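Local coordinates for protein superoxide dismutase (Leishmania major, PDB 4F2N) that catalyses the dismutation of superoxide to molecular oxygen and hydrogen peroxide, as an iron-dependent superoxide dismutase, at residues E127-K132 and K166-D171. Residues are numbered along the deposited sequence; the frame is centred on the assembly and turned at random.
Sequences ENAIAK and KELLID
Leu-168, on an edge strand, reaches across to Ala-129 and Ile-130 on one turn of helix 124-134. At Leu-168 the backbone N is hydrogen-bonded to OE1 of Gln-133, from the same helix. The side chain of Leu-168 points at the helix and does all the touching with one methyl, CD1. Its first torsion (chi1 -79°) sets CG anti to the carbonyl carbon, and the extended chi2 of 167° carries CD1 onward to the helix. There CD1 lies 3.6 Å from the backbone O of Ala-129 and 4.1 Å from its CB. On the next residue, CD1 is 4.2 Å from CG1 of Ile-130. The methyl thus rests on helix backbone as much as on side chains. Tyr-225 of helix 218-229 touches both Ala-129 and Leu-168. Ile-170 and Ile-130 both touch Phe-140 of helix 137-149, which joins the two segments indirectly. This is packing of a helix against the three-stranded antiparallel sheet of the C-terminal iron/manganese superoxide dismutase domain. No hydrogen bond or salt bridge links the two segments directly. Van der Waals contact through a single leucine methyl is undirected, so it fills space against the helix but does not by itself fix the register of helix and strand. The hydrogen bond from Leu-168 N to Gln-133 adds a directional link just beyond 127-132.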
ATOM      1  N   GLU B 127     -21.449  23.071   4.704  1.00 27.37           N
ATOM      2  CA  GLU B 127     -22.412  22.222   5.399  1.00 28.65           C
ATOM      3  C   GLU B 127     -23.675  21.974   4.554  1.00 28.48           C
ATOM      4  O   GLU B 127     -24.091  20.825   4.383  1.00 28.17           O
ATOM      5  CB  GLU B 127     -22.804  22.840   6.742  1.00 31.30           C
ATOM      6  CG  GLU B 127     -23.628  21.905   7.605  1.00 33.64           C
ATOM      7  CD  GLU B 127     -23.871  22.479   8.989  1.00 37.70           C
ATOM      8  OE1 GLU B 127     -23.675  23.704   9.180  1.00 39.62           O
ATOM      9  OE2 GLU B 127     -24.260  21.702   9.885  1.00 40.24           O
ATOM     10  N   ASN B 128     -24.268  23.058   4.036  1.00 28.57           N
ATOM     11  CA  ASN B 128     -25.440  22.975   3.167  1.00 27.86           C
ATOM     12  C   ASN B 128     -25.182  22.108   1.926  1.00 26.00           C
ATOM     13  O   ASN B 128     -26.024  21.289   1.555  1.00 25.48           O
ATOM     14  CB  ASN B 128     -25.907  24.382   2.733  1.00 29.26           C
ATOM     15  CG  ASN B 128     -26.464  25.204   3.886  1.00 31.96           C
ATOM     16  OD1 ASN B 128     -26.895  24.665   4.907  1.00 32.29           O
ATOM     17  ND2 ASN B 128     -26.472  26.521   3.717  1.00 32.58           N
ATOM     18  N   ALA B 129     -24.016  22.294   1.300  1.00 24.62           N
ATOM     19  CA  ALA B 129     -23.683  21.568   0.061  1.00 23.72           C
ATOM     20  C   ALA B 129     -23.522  20.073   0.324  1.00 22.95           C
ATOM     21  O   ALA B 129     -23.991  19.243  -0.461  1.00 22.81           O
ATOM     22  CB  ALA B 129     -22.415  22.120  -0.552  1.00 23.11           C
ATOM     23  N   ILE B 130     -22.845  19.742   1.418  1.00 22.46           N
ATOM     24  CA  ILE B 130     -22.655  18.335   1.817  1.00 22.44           C
ATOM     25  C   ILE B 130     -24.016  17.705   2.174  1.00 23.14           C
ATOM     26  O   ILE B 130     -24.327  16.592   1.726  1.00 22.52           O
ATOM     27  CB  ILE B 130     -21.618  18.186   2.961  1.00 22.23           C
ATOM     28  CG1 ILE B 130     -20.227  18.542   2.424  1.00 21.56           C
ATOM     29  CG2 ILE B 130     -21.623  16.777   3.553  1.00 22.27           C
ATOM     30  CD1 ILE B 130     -19.108  18.550   3.431  1.00 21.12           C
ATOM     31  N   ALA B 131     -24.841  18.421   2.935  1.00 23.88           N
ATOM     32  CA  ALA B 131     -26.168  17.870   3.284  1.00 25.08           C
ATOM     33  C   ALA B 131     -27.057  17.721   2.051  1.00 25.62           C
ATOM     34  O   ALA B 131     -27.819  16.764   1.938  1.00 26.01           O
ATOM     35  CB  ALA B 131     -26.862  18.712   4.353  1.00 25.42           C
ATOM     36  N   LYS B 132     -26.975  18.678   1.132  1.00 26.49           N
ATOM     37  CA  LYS B 132     -27.788  18.625  -0.077  1.00 27.72           C
ATOM     38  C   LYS B 132     -27.478  17.371  -0.893  1.00 26.66           C
ATOM     39  O   LYS B 132     -28.389  16.728  -1.400  1.00 26.37           O
ATOM     40  CB  LYS B 132     -27.640  19.899  -0.910  1.00 30.03           C
ATOM     41  CG  LYS B 132     -28.631  19.981  -2.068  1.00 33.47           C
ATOM     42  CD  LYS B 132     -28.514  21.271  -2.878  1.00 36.30           C
ATOM     43  CE  LYS B 132     -27.521  21.111  -4.021  1.00 38.17           C
ATOM     44  NZ  LYS B 132     -27.488  22.331  -4.882  1.00 42.75           N
ATOM     45  N   LYS B 166     -22.064  19.577 -11.016  1.00 30.21           N
ATOM     46  CA  LYS B 166     -22.023  20.230  -9.692  1.00 29.32           C
ATOM     47  C   LYS B 166     -22.239  19.258  -8.525  1.00 28.58           C
ATOM     48  O   LYS B 166     -22.331  19.680  -7.367  1.00 29.87           O
ATOM     49  CB  LYS B 166     -22.991  21.430  -9.591  1.00 31.58           C
ATOM     50  CG  LYS B 166     -22.963  22.390 -10.772  1.00 33.18           C
ATOM     51  CD  LYS B 166     -21.601  23.025 -10.973  1.00 32.22           C
ATOM     52  CE  LYS B 166     -21.644  24.022 -12.120  1.00 34.49           C
ATOM     53  NZ  LYS B 166     -20.258  24.420 -12.463  1.00 33.70           N
ATOM     54  N   GLU B 167     -22.297  17.962  -8.819  1.00 28.04           N
ATOM     55  CA  GLU B 167     -22.428  16.965  -7.760  1.00 27.19           C
ATOM     56  C   GLU B 167     -21.179  16.915  -6.921  1.00 24.61           C
ATOM     57  O   GLU B 167     -20.075  17.144  -7.418  1.00 23.43           O
ATOM     58  CB  GLU B 167     -22.637  15.570  -8.335  1.00 28.53           C
ATOM     59  CG  GLU B 167     -24.055  15.284  -8.794  1.00 32.49           C
ATOM     60  CD  GLU B 167     -24.057  14.086  -9.702  1.00 35.12           C
ATOM     61  OE1 GLU B 167     -23.353  14.129 -10.728  1.00 36.86           O
ATOM     62  OE2 GLU B 167     -24.714  13.086  -9.376  1.00 38.72           O
ATOM     63  N   LEU B 168     -21.358  16.562  -5.657  1.00 24.47           N
ATOM     64  CA  LEU B 168     -20.249  16.176  -4.789  1.00 22.51           C
ATOM     65  C   LEU B 168     -20.172  14.652  -4.765  1.00 22.69           C
ATOM     66  O   LEU B 168     -21.208  13.969  -4.670  1.00 23.14           O
ATOM     67  CB  LEU B 168     -20.477  16.698  -3.370  1.00 22.75           C
ATOM     68  CG  LEU B 168     -20.166  18.171  -3.107  1.00 23.54           C
ATOM     69  CD1 LEU B 168     -20.753  18.541  -1.763  1.00 24.60           C
ATOM     70  CD2 LEU B 168     -18.661  18.390  -3.135  1.00 22.95           C
ATOM     71  N   LEU B 169     -18.957  14.110  -4.851  1.00 21.21           N
ATOM     72  CA  LEU B 169     -18.794  12.675  -4.992  1.00 21.14           C
ATOM     73  C   LEU B 169     -17.657  12.175  -4.117  1.00 19.91           C
ATOM     74  O   LEU B 169     -16.622  12.837  -4.013  1.00 19.36           O
ATOM     75  CB  LEU B 169     -18.464  12.305  -6.463  1.00 22.50           C
ATOM     76  CG  LEU B 169     -19.375  12.641  -7.657  1.00 26.22           C
ATOM     77  CD1 LEU B 169     -18.631  12.488  -8.983  1.00 28.34           C
ATOM     78  CD2 LEU B 169     -20.633  11.783  -7.686  1.00 26.59           C
ATOM     79  N   ILE B 170     -17.850  10.996  -3.525  1.00 19.56           N
ATOM     80  CA  ILE B 170     -16.762  10.257  -2.881  1.00 19.79           C
ATOM     81  C   ILE B 170     -16.142   9.301  -3.876  1.00 21.49           C
ATOM     82  O   ILE B 170     -16.837   8.484  -4.475  1.00 21.56           O
ATOM     83  CB  ILE B 170     -17.268   9.499  -1.629  1.00 20.06           C
ATOM     84  CG1 ILE B 170     -17.897  10.500  -0.668  1.00 20.36           C
ATOM     85  CG2 ILE B 170     -16.134   8.707  -0.954  1.00 20.74           C
ATOM     86  CD1 ILE B 170     -18.592   9.863   0.536  1.00 21.65           C
ATOM     87  N   ASP B 171     -14.819   9.382  -4.016  1.00 22.74           N
ATOM     88  CA  ASP B 171     -14.074   8.557  -4.945  1.00 26.06           C
ATOM     89  C   ASP B 171     -12.848   8.014  -4.206  1.00 26.19           C
ATOM     90  O   ASP B 171     -12.261   8.733  -3.423  1.00 25.76           O
ATOM     91  CB  ASP B 171     -13.621   9.459  -6.096  1.00 29.50           C
ATOM     92  CG  ASP B 171     -13.136   8.693  -7.291  1.00 36.56           C
ATOM     93  OD1 ASP B 171     -13.806   7.698  -7.669  1.00 42.74           O
ATOM     94  OD2 ASP B 171     -12.093   9.100  -7.878  1.00 40.05           O
TER